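Local coordinates for protein Niban 2 (Homo sapiens, PDB 7CTP) that may suppress apoptosis and promote melanoma cell invasion, as a myristoylated, PH-domain-containing member of the Niban family found in the cytosol and at the plasma membrane, at residues P343-A348 against L411-L416; E347-P352 against R489-A494; S403-M408 against R431-M436. All coordinates share one frame; numbering follows the deposited sequence.

Overall arrangement
All three contacts lie in the long-helix part of Niban 2 that accompanies its PH domain, and they run from surface to core. Interaction 1, partly buried, lays the loop 411-416 against helix 342-378 with leucine methyl groups and one bridging water. Interaction 2 uses the next turn of that helix, its segment overlapping that of interaction 1 at Glu347 and Ala348, and is an aliphatic-aromatic contact with helix 464-511, its centre about 8 Å from that of interaction 1. Interaction 3, also buried, joins helix 402-405 and the turn after it to helix 422-455, combining methionine packing with a side-chain-to-backbone hydrogen bond. Pro352 and Phe490 of interaction 2 touch its residues.

Interaction 1: residues P343-A348 against L411-L416; sequences PSILEA and LRLDGL
Ile345 and Ala348, one turn apart on helix 342-378, take the side chains of Leu413 and Leu416 from the extended loop that links helix 402-405 to helix 422-455, a helix-loop packing within the long-helix part of the protein. The buried side is mostly aliphatic. Leu413 CD2 touches both helix residues, 3.9 Å from Ala348 CB and 4.1 Å from Ile345 CG2. Ile345 reaches further along the loop with its other branch: CG1 stands anti to the carbonyl carbon (chi1 -64°), and CD1 at its end meets Leu416 CD2 at 4.1 Å. CG1 itself lies against Asp414 O, a buried carbonyl without a modelled partner. Ile345 crosses both leucines at about a right angle, so the touching is done by methyl groups rather than along whole side chains. Leu495 and Ile498 of helix 464-511 also pack on Ile345, which places this end of the contact in the interior.

Toward Ala348 and Arg412 lies the polar, solvent side. Ala348 CB lies 3.6 Å from Arg412 O, while the Arg412 side chain leads away from the helix to a cation-pi contact with Phe420. Here the backbones are joined through a water, which donates to Ala348 O at 2.7 Å and accepts from Arg412 N at 3.2 Å. At the inner edge of this side, buried Leu411 brings CD1 to 3.2 Å from the same Ala348 O.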
loop_
_atom_site.group_PDB
_atom_site.type_symbol
_atom_site.label_atom_id
_atom_site.label_comp_id
_atom_site.label_asym_id
_atom_site.label_seq_id
_atom_site.Cartn_x
_atom_site.Cartn_y
_atom_site.Cartn_z
ATOM N N PRO A 343 -21.892 8.693 -7.916
ATOM C CA PRO A 343 -22.693 7.563 -7.411
ATOM C C PRO A 343 -22.259 6.218 -7.965
ATOM O O PRO A 343 -22.158 5.246 -7.209
ATOM C CB PRO A 343 -24.118 7.936 -7.844
ATOM C CG PRO A 343 -24.098 9.416 -7.916
ATOM C CD PRO A 343 -22.760 9.747 -8.484
ATOM N N SER A 344 -21.981 6.140 -9.267
ATOM C CA SER A 344 -21.599 4.866 -9.868
ATOM C C SER A 344 -20.256 4.379 -9.335
ATOM O O SER A 344 -20.086 3.186 -9.056
ATOM C CB SER A 344 -21.555 4.985 -11.386
ATOM O OG SER A 344 -21.227 3.729 -11.955
ATOM N N ILE A 345 -19.283 5.285 -9.208
ATOM C CA ILE A 345 -17.973 4.889 -8.698
ATOM C C ILE A 345 -18.084 4.421 -7.256
ATOM O O ILE A 345 -17.500 3.400 -6.872
ATOM C CB ILE A 345 -16.969 6.048 -8.842
ATOM C CG1 ILE A 345 -16.749 6.374 -10.319
ATOM C CG2 ILE A 345 -15.640 5.681 -8.178
ATOM C CD1 ILE A 345 -16.043 7.693 -10.546
ATOM N N LEU A 346 -18.851 5.150 -6.442
ATOM C CA LEU A 346 -19.076 4.749 -5.057
ATOM C C LEU A 346 -19.730 3.374 -4.983
ATOM O O LEU A 346 -19.325 2.529 -4.174
ATOM C CB LEU A 346 -19.928 5.800 -4.346
ATOM C CG LEU A 346 -20.239 5.581 -2.867
ATOM C CD1 LEU A 346 -18.965 5.440 -2.058
ATOM C CD2 LEU A 346 -21.083 6.725 -2.343
ATOM N N GLU A 347 -20.737 3.127 -5.832
ATOM C CA GLU A 347 -21.404 1.828 -5.834
ATOM C C GLU A 347 -20.420 0.709 -6.147
ATOM O O GLU A 347 -20.439 -0.346 -5.504
ATOM C CB GLU A 347 -22.572 1.803 -6.825
ATOM C CG GLU A 347 -23.440 0.535 -6.683
ATOM C CD GLU A 347 -24.152 0.124 -7.969
ATOM O OE1 GLU A 347 -24.483 1.002 -8.796
ATOM O OE2 GLU A 347 -24.383 -1.094 -8.144
ATOM N N ALA A 348 -19.539 0.929 -7.125
ATOM C CA ALA A 348 -18.568 -0.096 -7.500
ATOM C C ALA A 348 -17.640 -0.426 -6.340
ATOM O O ALA A 348 -17.229 -1.580 -6.170
ATOM C CB ALA A 348 -17.757 0.362 -8.709
ATOM N N LEU A 411 -13.877 -6.289 -7.568
ATOM C CA LEU A 411 -13.860 -4.838 -7.717
ATOM C C LEU A 411 -13.425 -4.454 -9.120
ATOM O O LEU A 411 -12.415 -4.952 -9.624
ATOM C CB LEU A 411 -12.914 -4.200 -6.700
ATOM C CG LEU A 411 -12.731 -2.691 -6.892
ATOM C CD1 LEU A 411 -14.061 -1.971 -6.713
ATOM C CD2 LEU A 411 -11.672 -2.127 -5.961
ATOM N N ARG A 412 -14.195 -3.566 -9.748
ATOM C CA ARG A 412 -13.811 -2.956 -11.017
ATOM C C ARG A 412 -14.254 -1.501 -11.004
ATOM O O ARG A 412 -15.451 -1.220 -10.902
ATOM C CB ARG A 412 -14.423 -3.707 -12.206
ATOM C CG ARG A 412 -13.832 -5.097 -12.407
ATOM C CD ARG A 412 -14.327 -5.780 -13.676
ATOM N NE ARG A 412 -13.773 -5.180 -14.889
ATOM C CZ ARG A 412 -14.409 -4.279 -15.634
ATOM N NH1 ARG A 412 -15.626 -3.876 -15.290
ATOM N NH2 ARG A 412 -13.833 -3.782 -16.721
ATOM N N LEU A 413 -13.291 -0.580 -11.100
ATOM C CA LEU A 413 -13.545 0.853 -10.995
ATOM C C LEU A 413 -13.258 1.523 -12.327
ATOM O O LEU A 413 -12.227 1.248 -12.952
ATOM C CB LEU A 413 -12.674 1.498 -9.912
ATOM C CG LEU A 413 -12.935 1.186 -8.440
ATOM C CD1 LEU A 413 -11.759 1.644 -7.586
ATOM C CD2 LEU A 413 -14.228 1.837 -7.967
ATOM N N ASP A 414 -14.165 2.392 -12.761
ATOM C CA ASP A 414 -13.889 3.275 -13.884
ATOM C C ASP A 414 -13.173 4.523 -13.390
ATOM O O ASP A 414 -13.346 4.950 -12.245
ATOM C CB ASP A 414 -15.178 3.694 -14.591
ATOM C CG ASP A 414 -15.651 2.685 -15.620
ATOM O OD1 ASP A 414 -15.057 1.591 -15.731
ATOM O OD2 ASP A 414 -16.631 3.001 -16.327
ATOM N N GLY A 415 -12.346 5.098 -14.255
ATOM C CA GLY A 415 -11.835 6.430 -14.030
ATOM C C GLY A 415 -12.840 7.452 -14.523
ATOM O O GLY A 415 -13.966 7.132 -14.908
ATOM N N LEU A 416 -12.417 8.713 -14.509
ATOM C CA LEU A 416 -13.296 9.788 -14.939
ATOM C C LEU A 416 -13.186 10.074 -16.437
ATOM O O LEU A 416 -13.661 11.117 -16.902
ATOM C CB LEU A 416 -13.023 11.040 -14.107
ATOM C CG LEU A 416 -13.761 10.978 -12.772
ATOM C CD1 LEU A 416 -13.368 12.155 -11.901
ATOM C CD2 LEU A 416 -15.271 10.950 -12.983
HETATM O O HOH W 1 -16.999 -3.386 -8.205
#

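Interaction 2: residues E347-P352 against R489-A494; sequences EALMVP and RFFREA
Leu349 pushes its branched end between Phe490, Phe491 and Ala494, the central feature of an antiparallel helix-helix packing between helix 342-378 and helix 464-511. The axes of segments 347-352 and 489-494 approach to 10.6 Å, with an angle of 151° between their N-to-C directions, and the backbones come nearest at Leu349 and Phe491.

In the first shell one methyl does most of the touching. Leu349 CD2 lies 3.5 Å from Ala494 CB, tighter than a usual carbon-carbon contact, and 3.6 Å from Phe491 CD1, which it meets at the ring edge, near the ring plane. It is also 3.9 Å from Phe490 CE2, approaching that ring obliquely. The other methyl, CD1, touches the same Phe490 CE2 at 4.1 Å, so both methyls, with CG, face the same ring atom. With CG turned anti to the backbone N (chi1 -166°), the Leu349 side chain reaches toward the opposing helix. Phe491 extends the contact along the opposing helix: its CZ comes to 3.7 Å from Met350 CA, and the contact with Met350 is therefore made near the backbone, the thioether end leading away.

A second shell surrounds the two rings. Leu346 and Thr353, one turn before and after Leu349, both touch Phe491, and Val557 packs on Phe491 and Met350. Phe428 and Ala432 of helix 422-455 touch Phe490, and Phe428 also meets Ala494, making this a three-helix junction. On the leucine helix, Pro352 has no N-H to give the preceding turn and a kink forms there. In this same region Thr353 OG1 is hydrogen-bonded to Leu349 O.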
loop_
_atom_site.group_PDB
_atom_site.type_symbol
_atom_site.label_atom_id
_atom_site.label_comp_id
_atom_site.label_asym_id
_atom_site.label_seq_id
_atom_site.Cartn_x
_atom_site.Cartn_y
_atom_site.Cartn_z
ATOM N N GLU A 347 -20.737 3.127 -5.832
ATOM C CA GLU A 347 -21.404 1.828 -5.834
ATOM C C GLU A 347 -20.420 0.709 -6.147
ATOM O O GLU A 347 -20.439 -0.346 -5.504
ATOM C CB GLU A 347 -22.572 1.803 -6.825
ATOM C CG GLU A 347 -23.440 0.535 -6.683
ATOM C CD GLU A 347 -24.152 0.124 -7.969
ATOM O OE1 GLU A 347 -24.483 1.002 -8.796
ATOM O OE2 GLU A 347 -24.383 -1.094 -8.144
ATOM N N ALA A 348 -19.539 0.929 -7.125
ATOM C CA ALA A 348 -18.568 -0.096 -7.500
ATOM C C ALA A 348 -17.640 -0.426 -6.340
ATOM O O ALA A 348 -17.229 -1.580 -6.170
ATOM C CB ALA A 348 -17.757 0.362 -8.709
ATOM N N LEU A 349 -17.296 0.575 -5.532
ATOM C CA LEU A 349 -16.381 0.348 -4.419
ATOM C C LEU A 349 -17.095 -0.228 -3.206
ATOM O O LEU A 349 -16.522 -1.030 -2.458
ATOM C CB LEU A 349 -15.713 1.661 -4.032
ATOM C CG LEU A 349 -14.503 1.571 -3.115
ATOM C CD1 LEU A 349 -13.339 0.898 -3.830
ATOM C CD2 LEU A 349 -14.136 2.966 -2.660
ATOM N N MET A 350 -18.343 0.181 -2.999
ATOM C CA MET A 350 -19.038 -0.127 -1.758
ATOM C C MET A 350 -19.371 -1.605 -1.646
ATOM O O MET A 350 -19.235 -2.205 -0.572
ATOM C CB MET A 350 -20.308 0.696 -1.681
ATOM C CG MET A 350 -21.363 0.451 -2.711
ATOM S SD MET A 350 -23.062 0.658 -2.128
ATOM C CE MET A 350 -23.307 -0.882 -1.244
ATOM N N VAL A 351 -19.823 -2.199 -2.739
ATOM C CA VAL A 351 -20.397 -3.539 -2.712
ATOM C C VAL A 351 -19.339 -4.552 -2.282
ATOM O O VAL A 351 -19.542 -5.228 -1.262
ATOM C CB VAL A 351 -21.040 -3.885 -4.066
ATOM C CG1 VAL A 351 -21.511 -5.338 -4.072
ATOM C CG2 VAL A 351 -22.205 -2.950 -4.332
ATOM N N PRO A 352 -18.200 -4.687 -2.978
ATOM C CA PRO A 352 -17.224 -5.687 -2.521
ATOM C C PRO A 352 -16.623 -5.349 -1.167
ATOM O O PRO A 352 -16.402 -6.254 -0.355
ATOM C CB PRO A 352 -16.167 -5.682 -3.634
ATOM C CG PRO A 352 -16.277 -4.326 -4.236
ATOM C CD PRO A 352 -17.725 -3.998 -4.195
ATOM N N ARG A 489 -14.738 6.490 5.780
ATOM C CA ARG A 489 -13.471 7.177 5.540
ATOM C C ARG A 489 -12.793 6.643 4.287
ATOM O O ARG A 489 -12.229 7.409 3.492
ATOM C CB ARG A 489 -12.557 7.020 6.754
ATOM C CG ARG A 489 -11.255 7.828 6.709
ATOM C CD ARG A 489 -10.352 7.432 7.883
ATOM N NE ARG A 489 -11.132 7.054 9.064
ATOM C CZ ARG A 489 -10.821 6.059 9.896
ATOM N NH1 ARG A 489 -9.734 5.320 9.692
ATOM N NH2 ARG A 489 -11.602 5.804 10.940
ATOM N N PHE A 490 -12.853 5.325 4.093
ATOM C CA PHE A 490 -12.220 4.698 2.941
ATOM C C PHE A 490 -12.898 5.124 1.646
ATOM O O PHE A 490 -12.228 5.449 0.659
ATOM C CB PHE A 490 -12.259 3.180 3.115
ATOM C CG PHE A 490 -11.804 2.402 1.911
ATOM C CD1 PHE A 490 -10.480 2.441 1.493
ATOM C CD2 PHE A 490 -12.700 1.620 1.205
ATOM C CE1 PHE A 490 -10.069 1.709 0.383
ATOM C CE2 PHE A 490 -12.294 0.889 0.101
ATOM C CZ PHE A 490 -10.974 0.938 -0.309
ATOM N N PHE A 491 -14.235 5.147 1.638
ATOM C CA PHE A 491 -14.959 5.549 0.435
ATOM C C PHE A 491 -14.710 7.016 0.108
ATOM O O PHE A 491 -14.561 7.380 -1.063
ATOM C CB PHE A 491 -16.461 5.303 0.599
ATOM C CG PHE A 491 -16.825 3.867 0.849
ATOM C CD1 PHE A 491 -16.083 2.830 0.313
ATOM C CD2 PHE A 491 -17.924 3.561 1.634
ATOM C CE1 PHE A 491 -16.436 1.509 0.558
ATOM C CE2 PHE A 491 -18.280 2.256 1.877
ATOM C CZ PHE A 491 -17.543 1.225 1.341
ATOM N N ARG A 492 -14.691 7.872 1.137
ATOM C CA ARG A 492 -14.413 9.290 0.940
ATOM C C ARG A 492 -13.014 9.491 0.378
ATOM O O ARG A 492 -12.825 10.224 -0.600
ATOM C CB ARG A 492 -14.589 10.027 2.273
ATOM C CG ARG A 492 -13.966 11.423 2.376
ATOM C CD ARG A 492 -13.623 11.720 3.840
ATOM N NE ARG A 492 -13.198 13.096 4.075
ATOM C CZ ARG A 492 -11.953 13.543 3.920
ATOM N NH1 ARG A 492 -11.667 14.815 4.166
ATOM N NH2 ARG A 492 -10.994 12.719 3.517
ATOM N N GLU A 493 -12.025 8.827 0.985
ATOM C CA GLU A 493 -10.646 8.906 0.516
ATOM C C GLU A 493 -10.528 8.452 -0.933
ATOM O O GLU A 493 -9.887 9.124 -1.749
ATOM C CB GLU A 493 -9.735 8.069 1.417
ATOM C CG GLU A 493 -8.324 7.902 0.857
ATOM C CD GLU A 493 -7.428 6.970 1.664
ATOM O OE1 GLU A 493 -6.502 7.485 2.333
ATOM O OE2 GLU A 493 -7.625 5.731 1.602
ATOM N N ALA A 494 -11.171 7.331 -1.281
ATOM C CA ALA A 494 -11.053 6.783 -2.629
ATOM C C ALA A 494 -11.697 7.702 -3.660
ATOM O O ALA A 494 -11.152 7.907 -4.751
ATOM C CB ALA A 494 -11.669 5.391 -2.692
#

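Interaction 3: residues S403-M408 against R431-M436; sequences SCYEKM and RAQIHM
Tyr405 and Gln433 mark the closest backbone approach, their CA atoms 5.7 Å apart, where segment 403-408 meets one turn of the long helix 422-455. Residues 406-408 keep helical backbone angles without the regular bonds of a helix, and Met408 N bonds instead to Tyr405 O at 3.0 Å. That carbonyl oxygen has a second donor in Gln433 NE2, also at 3.0 Å, with an N-H...O angle of 142°. The amide nitrogen stands above the carbonyl plane, on the face opposite to Met408 N, so two bonds grip the oxygen from either side.

Gln433 can span the gap because its chain is extended beyond CG (chi2 175°), carrying the amide obliquely across Tyr405, to its carbonyl oxygen. On the way its CB lies 3.7 Å from Tyr405 CD1, and ring and amide planes are turned 53° apart. The other end of the amide, OE1, accepts from Arg191 NE, and Arg191 also makes a cation-pi contact with Tyr405. Arg191 belongs to helix 176-194, the C-terminal helix of the PH domain, so this packing joins that domain to the long-helix part of the protein.

Beyond the glutamine, two methionines meet obliquely. Met408, bent at chi2 and chi3, slides past Gln433 and places SD 3.6 Å from Met436 CE, while Met408 CE reaches Ala432 CB at 3.7 Å. Met436, extended beyond CG, also lays its SD 3.7 Å from Cys404 O.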
loop_
_atom_site.group_PDB
_atom_site.type_symbol
_atom_site.label_atom_id
_atom_site.label_comp_id
_atom_site.label_asym_id
_atom_site.label_seq_id
_atom_site.Cartn_x
_atom_site.Cartn_y
_atom_site.Cartn_z
ATOM N N SER A 403 -11.224 -15.924 2.598
ATOM C CA SER A 403 -12.592 -15.687 2.136
ATOM C C SER A 403 -12.989 -14.223 2.291
ATOM O O SER A 403 -13.845 -13.732 1.546
ATOM C CB SER A 403 -13.572 -16.596 2.880
ATOM O OG SER A 403 -13.701 -16.213 4.242
ATOM N N CYS A 404 -12.376 -13.506 3.243
ATOM C CA CYS A 404 -12.615 -12.069 3.361
ATOM C C CYS A 404 -11.932 -11.312 2.229
ATOM O O CYS A 404 -12.552 -10.475 1.562
ATOM C CB CYS A 404 -12.117 -11.547 4.713
ATOM S SG CYS A 404 -12.571 -12.552 6.147
ATOM N N TYR A 405 -10.642 -11.584 2.021
ATOM C CA TYR A 405 -9.876 -10.883 0.997
ATOM C C TYR A 405 -10.479 -11.119 -0.385
ATOM O O TYR A 405 -10.528 -10.204 -1.219
ATOM C CB TYR A 405 -8.417 -11.344 1.046
ATOM C CG TYR A 405 -7.657 -11.012 2.332
ATOM C CD1 TYR A 405 -7.906 -9.841 3.035
ATOM C CD2 TYR A 405 -6.675 -11.873 2.826
ATOM C CE1 TYR A 405 -7.199 -9.529 4.217
ATOM C CE2 TYR A 405 -5.959 -11.571 3.997
ATOM C CZ TYR A 405 -6.235 -10.396 4.680
ATOM O OH TYR A 405 -5.545 -10.084 5.830
ATOM N N GLU A 406 -10.982 -12.338 -0.621
ATOM C CA GLU A 406 -11.551 -12.707 -1.918
ATOM C C GLU A 406 -12.723 -11.816 -2.315
ATOM O O GLU A 406 -13.006 -11.667 -3.511
ATOM C CB GLU A 406 -11.997 -14.173 -1.896
ATOM C CG GLU A 406 -12.411 -14.745 -3.268
ATOM C CD GLU A 406 -13.894 -14.560 -3.586
ATOM O OE1 GLU A 406 -14.682 -14.211 -2.676
ATOM O OE2 GLU A 406 -14.271 -14.774 -4.760
ATOM N N LYS A 407 -13.419 -11.218 -1.340
ATOM C CA LYS A 407 -14.564 -10.369 -1.670
ATOM C C LYS A 407 -14.156 -9.175 -2.522
ATOM O O LYS A 407 -14.982 -8.634 -3.266
ATOM C CB LYS A 407 -15.268 -9.893 -0.397
ATOM C CG LYS A 407 -15.837 -11.008 0.469
ATOM C CD LYS A 407 -16.884 -11.831 -0.283
ATOM C CE LYS A 407 -17.638 -12.744 0.686
ATOM N NZ LYS A 407 -18.343 -13.855 -0.029
ATOM N N MET A 408 -12.889 -8.757 -2.451
ATOM C CA MET A 408 -12.455 -7.591 -3.217
ATOM C C MET A 408 -12.099 -7.909 -4.658
ATOM O O MET A 408 -11.965 -6.979 -5.456
ATOM C CB MET A 408 -11.241 -6.920 -2.563
ATOM C CG MET A 408 -11.506 -6.315 -1.201
ATOM S SD MET A 408 -12.932 -5.221 -1.147
ATOM C CE MET A 408 -12.537 -4.023 -2.419
ATOM N N ARG A 431 -5.717 -1.616 -0.339
ATOM C CA ARG A 431 -6.037 -0.831 0.851
ATOM C C ARG A 431 -7.239 -1.410 1.584
ATOM O O ARG A 431 -7.226 -1.506 2.814
ATOM C CB ARG A 431 -6.284 0.630 0.479
ATOM C CG ARG A 431 -5.084 1.297 -0.169
ATOM C CD ARG A 431 -4.862 2.713 0.326
ATOM N NE ARG A 431 -3.715 3.333 -0.336
ATOM C CZ ARG A 431 -3.780 4.460 -1.039
ATOM N NH1 ARG A 431 -2.682 4.954 -1.606
ATOM N NH2 ARG A 431 -4.944 5.092 -1.170
ATOM N N ALA A 432 -8.273 -1.826 0.848
ATOM C CA ALA A 432 -9.440 -2.426 1.501
ATOM C C ALA A 432 -9.058 -3.681 2.282
ATOM O O ALA A 432 -9.557 -3.908 3.394
ATOM C CB ALA A 432 -10.523 -2.746 0.469
ATOM N N GLN A 433 -8.179 -4.511 1.717
ATOM C CA GLN A 433 -7.796 -5.751 2.387
ATOM C C GLN A 433 -6.974 -5.471 3.638
ATOM O O GLN A 433 -7.135 -6.149 4.661
ATOM C CB GLN A 433 -7.037 -6.653 1.416
ATOM C CG GLN A 433 -7.925 -7.125 0.272
ATOM C CD GLN A 433 -7.193 -7.935 -0.778
ATOM O OE1 GLN A 433 -5.977 -7.822 -0.943
ATOM N NE2 GLN A 433 -7.945 -8.756 -1.511
ATOM N N ILE A 434 -6.107 -4.457 3.591
ATOM C CA ILE A 434 -5.342 -4.104 4.787
ATOM C C ILE A 434 -6.278 -3.640 5.900
ATOM O O ILE A 434 -6.106 -4.012 7.069
ATOM C CB ILE A 434 -4.271 -3.044 4.453
ATOM C CG1 ILE A 434 -3.059 -3.700 3.778
ATOM C CG2 ILE A 434 -3.818 -2.301 5.712
ATOM C CD1 ILE A 434 -2.311 -4.697 4.645
ATOM N N HIS A 435 -7.292 -2.836 5.555
ATOM C CA HIS A 435 -8.277 -2.433 6.555
ATOM C C HIS A 435 -8.986 -3.648 7.143
ATOM O O HIS A 435 -9.264 -3.687 8.347
ATOM C CB HIS A 435 -9.314 -1.476 5.963
ATOM C CG HIS A 435 -8.800 -0.100 5.668
ATOM N ND1 HIS A 435 -8.203 0.697 6.622
ATOM C CD2 HIS A 435 -8.832 0.634 4.530
ATOM C CE1 HIS A 435 -7.867 1.855 6.076
ATOM N NE2 HIS A 435 -8.239 1.843 4.808
ATOM N N MET A 436 -9.306 -4.644 6.308
ATOM C CA MET A 436 -9.968 -5.837 6.832
ATOM C C MET A 436 -9.082 -6.560 7.833
ATOM O O MET A 436 -9.563 -7.036 8.868
ATOM C CB MET A 436 -10.361 -6.780 5.691
ATOM C CG MET A 436 -11.489 -6.266 4.844
ATOM S SD MET A 436 -11.768 -7.365 3.440
ATOM C CE MET A 436 -12.450 -6.195 2.280
#